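Local coordinates for protein beta-galactosidase (Geobacillus stearothermophilus, PDB 4OIF) that probably hydrolyses terminal non-reducing beta-D-galactose residues of beta-D-galactosides, as a homotrimeric, zinc-binding intracellular enzyme of glycoside hydrolase family 42, at residues I306-L309 and Y310-L313; L442-H445 and Y446-F449. All coordinates share one frame; numbering follows the deposited sequence.

Interactions 1 and 2 are two helical turns from different domains of one chain, with centres about 14 Å apart. Residues 306-313 lie at the C-terminal part of helix 296-312 of the TIM-barrel domain. Residues 442-449 lie on helix 438-451, in the family's trimerisation domain. The two meet directly: Asp308 OD2 and Tyr446 OH are 2.5 Å apart, a probable hydrogen bond. Further along, Arg447 forms a salt bridge with Asp298 of the barrel helix. Interaction 1 is the one nearer the predicted active site. The side chain of Tyr310 is about 10 Å from that of Glu158, the probable proton donor, and about 11 Å from that of Glu322, the probable nucleophile.

Interaction 1: I306-L309 and Y310-L313; sequences INDL and YRSL
Ile306 to Ser312 lie in the C-terminal part of helix 296-312, and the i to i+4 bonds Tyr310 N to Ile306 O and Arg311 N to Asn307 O are both 2.9 Å long and nearly straight. Leu313 N reaches Leu309 O only in a weak bond of 3.2 Å. Asp308 O takes two bonds from one residue. Ser312 N gives one, and Ser312 OG gives the other at 2.8 Å. They approach from opposite faces of the carbonyl plane. The serine hydroxyl sits beside its own backbone N (chi1 -64°), which turns it back toward the preceding turn.

Asp308 and Arg311 run side by side and form a salt bridge. Arg311 NH1 meets OD1 of Asp308 at 2.8 Å. NH1 comes to OD1 from the anti side, somewhat out of the carboxylate plane, while OD1 lies nearly in the plane of the guanidinium. The carboxylate and guanidinium planes are 58° apart, and one N-H...O bond, NH1 to OD1, joins the two groups. A bend at chi3 of Arg311 (56°) folds its chain back to the aspartate. The other oxygen, OD2, probably bonds Tyr446 OH, and Arg311 NH2 forms a salt bridge with Asp457.

On another side of the helix, Ile306 and Tyr310 point the same way. Ile306 CG2 packs obliquely on the ring at Tyr310 CE2, 3.5 Å away. Leu309 CD2 touches the ring at Tyr310 CE1, 3.9 Å away, also obliquely. Tyr310 OH is bonded to Met257 O, and its ring meets Trp283 edge-to-face. This is the helix of a beta-alpha-beta unit, strand 282-284, helix 296-312 and strand 319-322, in the TIM barrel of the GH42 catalytic domain.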
ATOM      1  N   ILE A 306      27.381   9.961  -6.608  1.00  9.06           N
ATOM      2  CA  ILE A 306      27.587   8.550  -6.979  1.00 20.40           C
ATOM      3  C   ILE A 306      28.837   8.347  -7.852  1.00 13.57           C
ATOM      4  O   ILE A 306      29.585   7.376  -7.675  1.00  9.10           O
ATOM      5  CB  ILE A 306      26.379   7.952  -7.712  1.00 19.23           C
ATOM      6  CG1 ILE A 306      25.202   7.876  -6.762  1.00 17.31           C
ATOM      7  CG2 ILE A 306      26.693   6.521  -8.164  1.00 11.45           C
ATOM      8  CD1 ILE A 306      25.379   6.822  -5.683  1.00 24.93           C
ATOM      9  N   ASN A 307      29.078   9.267  -8.779  1.00 13.75           N
ATOM     10  CA  ASN A 307      30.292   9.189  -9.577  1.00  6.97           C
ATOM     11  C   ASN A 307      31.522   9.189  -8.696  1.00  9.71           C
ATOM     12  O   ASN A 307      32.436   8.419  -8.909  1.00 10.17           O
ATOM     13  CB  ASN A 307      30.369  10.339 -10.562  1.00 10.02           C
ATOM     14  CG  ASN A 307      29.466  10.148 -11.757  1.00 16.95           C
ATOM     15  OD1 ASN A 307      28.984   9.042 -12.034  1.00 13.97           O
ATOM     16  ND2 ASN A 307      29.244  11.230 -12.489  1.00 12.70           N
ATOM     17  N   ASP A 308      31.542  10.052  -7.692  1.00  7.77           N
ATOM     18  CA  ASP A 308      32.709  10.145  -6.847  1.00  8.76           C
ATOM     19  C   ASP A 308      32.885   8.832  -6.094  1.00 17.76           C
ATOM     20  O   ASP A 308      34.011   8.320  -5.933  1.00 14.28           O
ATOM     21  CB  ASP A 308      32.578  11.334  -5.906  1.00  7.71           C
ATOM     22  CG  ASP A 308      32.685  12.660  -6.643  1.00 15.19           C
ATOM     23  OD1 ASP A 308      33.144  12.664  -7.809  1.00 10.46           O
ATOM     24  OD2 ASP A 308      32.311  13.699  -6.070  1.00 10.96           O
ATOM     25  N   LEU A 309      31.767   8.266  -5.668  1.00 11.83           N
ATOM     26  CA  LEU A 309      31.828   7.000  -4.972  1.00  9.16           C
ATOM     27  C   LEU A 309      32.462   5.920  -5.861  1.00 12.98           C
ATOM     28  O   LEU A 309      33.437   5.268  -5.467  1.00 15.78           O
ATOM     29  CB  LEU A 309      30.426   6.581  -4.507  1.00 10.14           C
ATOM     30  CG  LEU A 309      30.308   5.181  -3.893  1.00 16.40           C
ATOM     31  CD1 LEU A 309      31.183   5.019  -2.652  1.00  8.23           C
ATOM     32  CD2 LEU A 309      28.865   4.869  -3.579  1.00 11.23           C
ATOM     33  N   TYR A 310      31.932   5.755  -7.068  1.00 14.96           N
ATOM     34  CA  TYR A 310      32.345   4.644  -7.925  1.00 14.99           C
ATOM     35  C   TYR A 310      33.724   4.842  -8.562  1.00 11.56           C
ATOM     36  O   TYR A 310      34.433   3.874  -8.845  1.00  6.19           O
ATOM     37  CB  TYR A 310      31.287   4.395  -9.001  1.00 10.70           C
ATOM     38  CG  TYR A 310      30.040   3.745  -8.439  1.00 17.64           C
ATOM     39  CD1 TYR A 310      30.072   3.115  -7.196  1.00 16.41           C
ATOM     40  CD2 TYR A 310      28.840   3.754  -9.142  1.00 12.33           C
ATOM     41  CE1 TYR A 310      28.951   2.517  -6.665  1.00 14.06           C
ATOM     42  CE2 TYR A 310      27.705   3.153  -8.618  1.00 15.61           C
ATOM     43  CZ  TYR A 310      27.768   2.543  -7.370  1.00 16.82           C
ATOM     44  OH  TYR A 310      26.658   1.946  -6.817  1.00 13.12           O
ATOM     45  N   ARG A 311      34.112   6.089  -8.777  1.00  8.53           N
ATOM     46  CA  ARG A 311      35.477   6.368  -9.186  1.00 11.87           C
ATOM     47  C   ARG A 311      36.392   5.945  -8.054  1.00 10.36           C
ATOM     48  O   ARG A 311      37.344   5.197  -8.262  1.00 13.22           O
ATOM     49  CB  ARG A 311      35.682   7.848  -9.520  1.00  9.34           C
ATOM     50  CG  ARG A 311      37.063   8.175 -10.113  1.00  6.30           C
ATOM     51  CD  ARG A 311      37.378   9.644  -9.973  1.00  7.13           C
ATOM     52  NE  ARG A 311      37.293  10.046  -8.574  1.00 12.95           N
ATOM     53  CZ  ARG A 311      36.330  10.800  -8.059  1.00  9.88           C
ATOM     54  NH1 ARG A 311      35.352  11.261  -8.835  1.00  8.18           N
ATOM     55  NH2 ARG A 311      36.349  11.086  -6.763  1.00  7.32           N
ATOM     56  N   SER A 312      36.071   6.389  -6.843  1.00 10.69           N
ATOM     57  CA  SER A 312      36.965   6.153  -5.719  1.00 12.19           C
ATOM     58  C   SER A 312      37.160   4.680  -5.331  1.00 17.16           C
ATOM     59  O   SER A 312      38.159   4.355  -4.700  1.00 21.95           O
ATOM     60  CB  SER A 312      36.483   6.943  -4.503  1.00 10.78           C
ATOM     61  OG  SER A 312      36.546   8.337  -4.755  1.00 12.40           O
ATOM     62  N   LEU A 313      36.232   3.795  -5.694  1.00 20.65           N
ATOM     63  CA  LEU A 313      36.365   2.366  -5.350  1.00 14.28           C
ATOM     64  C   LEU A 313      37.719   1.761  -5.709  1.00 17.82           C
ATOM     65  O   LEU A 313      38.294   0.983  -4.941  1.00 15.00           O
ATOM     66  CB  LEU A 313      35.273   1.550  -6.022  1.00  5.72           C
ATOM     67  CG  LEU A 313      33.944   1.720  -5.301  1.00 18.26           C
ATOM     68  CD1 LEU A 313      32.824   1.084  -6.094  1.00 11.67           C
ATOM     69  CD2 LEU A 313      34.038   1.133  -3.886  1.00 10.95           C
TER

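Interaction 2: L442-H445 and Y446-F449; sequences LVQH and YRPF
Gln444 and Arg447 lie side by side on helix 438-451 of the GH42 trimerisation domain, an alpha-helix kinked at Pro448. Backbone bonds hold the first turn. Tyr446 N binds Leu442 O at 2.9 Å, and Arg447 N binds Val443 O at the same length but more bent. Pro448 has no N-H to give. Phe449 N makes no i to i+4 bond to His445 O and has only a weak bond to Tyr446 O. Pro448 CD instead sits 3.3 Å from His445 O.

Among the rings, His445, Tyr446 and Phe449 pack against neighbouring parts of the fold. The Tyr446 ring meets Phe305 edge-to-face, with Asp308 the probable partner of its OH. His445 ND1 bonds Tyr607 OH, while the Phe449 ring meets Tyr607 edge-to-face. The last two contacts join this helix to helix 600-613.

The polar side-chain contact is modest. Arg447 NE forms a salt bridge with Asp600, and Asp298 is a further partner. A bend at chi3 (-61°) brings the guanidinium edge to the glutamine. Arg447 NH2 binds Gln444 OE1 at 3.3 Å on a lone pair in the amide plane, and NE adds a weak bond to the same oxygen at 3.4 Å.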
ATOM      1  N   LEU A 442      24.687  11.768   3.757  1.00 11.04           N
ATOM      2  CA  LEU A 442      26.009  11.934   3.157  1.00  9.48           C
ATOM      3  C   LEU A 442      25.987  12.992   2.042  1.00 15.18           C
ATOM      4  O   LEU A 442      26.833  13.894   2.027  1.00 10.60           O
ATOM      5  CB  LEU A 442      26.530  10.621   2.618  1.00  8.99           C
ATOM      6  CG  LEU A 442      27.328   9.830   3.639  1.00 11.20           C
ATOM      7  CD1 LEU A 442      26.457   9.445   4.821  1.00  4.90           C
ATOM      8  CD2 LEU A 442      27.897   8.602   2.954  1.00  8.87           C
ATOM      9  N   VAL A 443      25.004  12.907   1.140  1.00 11.02           N
ATOM     10  CA  VAL A 443      24.888  13.912   0.081  1.00  8.46           C
ATOM     11  C   VAL A 443      24.743  15.341   0.657  1.00  6.72           C
ATOM     12  O   VAL A 443      25.266  16.311   0.094  1.00  4.78           O
ATOM     13  CB  VAL A 443      23.710  13.588  -0.858  1.00  5.78           C
ATOM     14  CG1 VAL A 443      23.568  14.644  -1.927  1.00  5.07           C
ATOM     15  CG2 VAL A 443      23.920  12.246  -1.499  1.00 11.34           C
ATOM     16  N   GLN A 444      24.058  15.464   1.789  1.00  9.87           N
ATOM     17  CA  GLN A 444      23.958  16.759   2.466  1.00 12.62           C
ATOM     18  C   GLN A 444      25.334  17.262   2.867  1.00 16.54           C
ATOM     19  O   GLN A 444      25.607  18.467   2.821  1.00 13.52           O
ATOM     20  CB  GLN A 444      23.070  16.690   3.710  1.00  8.92           C
ATOM     21  CG  GLN A 444      21.610  16.520   3.404  1.00 15.33           C
ATOM     22  CD  GLN A 444      21.265  17.107   2.057  1.00 32.24           C
ATOM     23  OE1 GLN A 444      21.289  18.332   1.872  1.00 31.31           O
ATOM     24  NE2 GLN A 444      20.957  16.236   1.092  1.00 26.93           N
ATOM     25  N   HIS A 445      26.211  16.349   3.268  1.00 11.36           N
ATOM     26  CA  HIS A 445      27.536  16.821   3.664  1.00 12.53           C
ATOM     27  C   HIS A 445      28.447  17.081   2.456  1.00 15.62           C
ATOM     28  O   HIS A 445      29.352  17.914   2.504  1.00 14.69           O
ATOM     29  CB  HIS A 445      28.141  15.840   4.657  1.00  8.15           C
ATOM     30  CG  HIS A 445      27.468  15.895   5.993  1.00 14.11           C
ATOM     31  ND1 HIS A 445      28.044  16.491   7.093  1.00  5.81           N
ATOM     32  CD2 HIS A 445      26.227  15.508   6.378  1.00  8.31           C
ATOM     33  CE1 HIS A 445      27.206  16.427   8.111  1.00  7.53           C
ATOM     34  NE2 HIS A 445      26.096  15.836   7.704  1.00  6.53           N
ATOM     35  N   TYR A 446      28.158  16.403   1.360  1.00  7.57           N
ATOM     36  CA  TYR A 446      28.819  16.644   0.091  1.00  9.37           C
ATOM     37  C   TYR A 446      28.479  18.026  -0.468  1.00 11.54           C
ATOM     38  O   TYR A 446      29.326  18.684  -1.080  1.00  8.23           O
ATOM     39  CB  TYR A 446      28.391  15.544  -0.872  1.00 10.58           C
ATOM     40  CG  TYR A 446      28.939  15.542  -2.281  1.00  9.08           C
ATOM     41  CD1 TYR A 446      30.212  15.065  -2.548  1.00  7.35           C
ATOM     42  CD2 TYR A 446      28.134  15.906  -3.358  1.00  8.31           C
ATOM     43  CE1 TYR A 446      30.697  15.001  -3.844  1.00  4.84           C
ATOM     44  CE2 TYR A 446      28.603  15.840  -4.665  1.00  8.45           C
ATOM     45  CZ  TYR A 446      29.891  15.383  -4.904  1.00 13.16           C
ATOM     46  OH  TYR A 446      30.378  15.314  -6.203  1.00  8.12           O
ATOM     47  N   ARG A 447      27.235  18.456  -0.246  1.00 12.76           N
ATOM     48  CA  ARG A 447      26.693  19.651  -0.894  1.00 10.83           C
ATOM     49  C   ARG A 447      27.615  20.895  -0.894  1.00 13.28           C
ATOM     50  O   ARG A 447      27.846  21.471  -1.949  1.00 10.16           O
ATOM     51  CB  ARG A 447      25.335  20.025  -0.278  1.00  9.13           C
ATOM     52  CG  ARG A 447      24.759  21.318  -0.859  1.00  7.86           C
ATOM     53  CD  ARG A 447      23.585  21.836  -0.061  1.00  9.43           C
ATOM     54  NE  ARG A 447      22.499  20.865  -0.045  1.00 18.04           N
ATOM     55  CZ  ARG A 447      21.654  20.690  -1.058  1.00 27.06           C
ATOM     56  NH1 ARG A 447      21.774  21.428  -2.157  1.00 24.52           N
ATOM     57  NH2 ARG A 447      20.689  19.783  -0.975  1.00 37.74           N
ATOM     58  N   PRO A 448      28.145  21.309   0.272  1.00 14.83           N
ATOM     59  CA  PRO A 448      28.985  22.517   0.226  1.00 14.85           C
ATOM     60  C   PRO A 448      30.239  22.356  -0.627  1.00 10.14           C
ATOM     61  O   PRO A 448      30.690  23.325  -1.225  1.00 21.34           O
ATOM     62  CB  PRO A 448      29.365  22.742   1.701  1.00 10.81           C
ATOM     63  CG  PRO A 448      28.321  22.037   2.476  1.00 13.20           C
ATOM     64  CD  PRO A 448      27.979  20.822   1.653  1.00  8.84           C
ATOM     65  N   PHE A 449      30.786  21.150  -0.698  1.00 12.96           N
ATOM     66  CA  PHE A 449      32.003  20.917  -1.481  1.00 12.89           C
ATOM     67  C   PHE A 449      31.687  20.933  -2.975  1.00 12.30           C
ATOM     68  O   PHE A 449      32.448  21.476  -3.774  1.00 13.67           O
ATOM     69  CB  PHE A 449      32.663  19.605  -1.040  1.00  7.71           C
ATOM     70  CG  PHE A 449      33.140  19.652   0.387  1.00 12.45           C
ATOM     71  CD1 PHE A 449      34.427  20.075   0.687  1.00 12.99           C
ATOM     72  CD2 PHE A 449      32.273  19.362   1.435  1.00 12.32           C
ATOM     73  CE1 PHE A 449      34.859  20.170   2.000  1.00 11.42           C
ATOM     74  CE2 PHE A 449      32.693  19.450   2.753  1.00 11.30           C
ATOM     75  CZ  PHE A 449      33.988  19.855   3.037  1.00 15.61           C
TER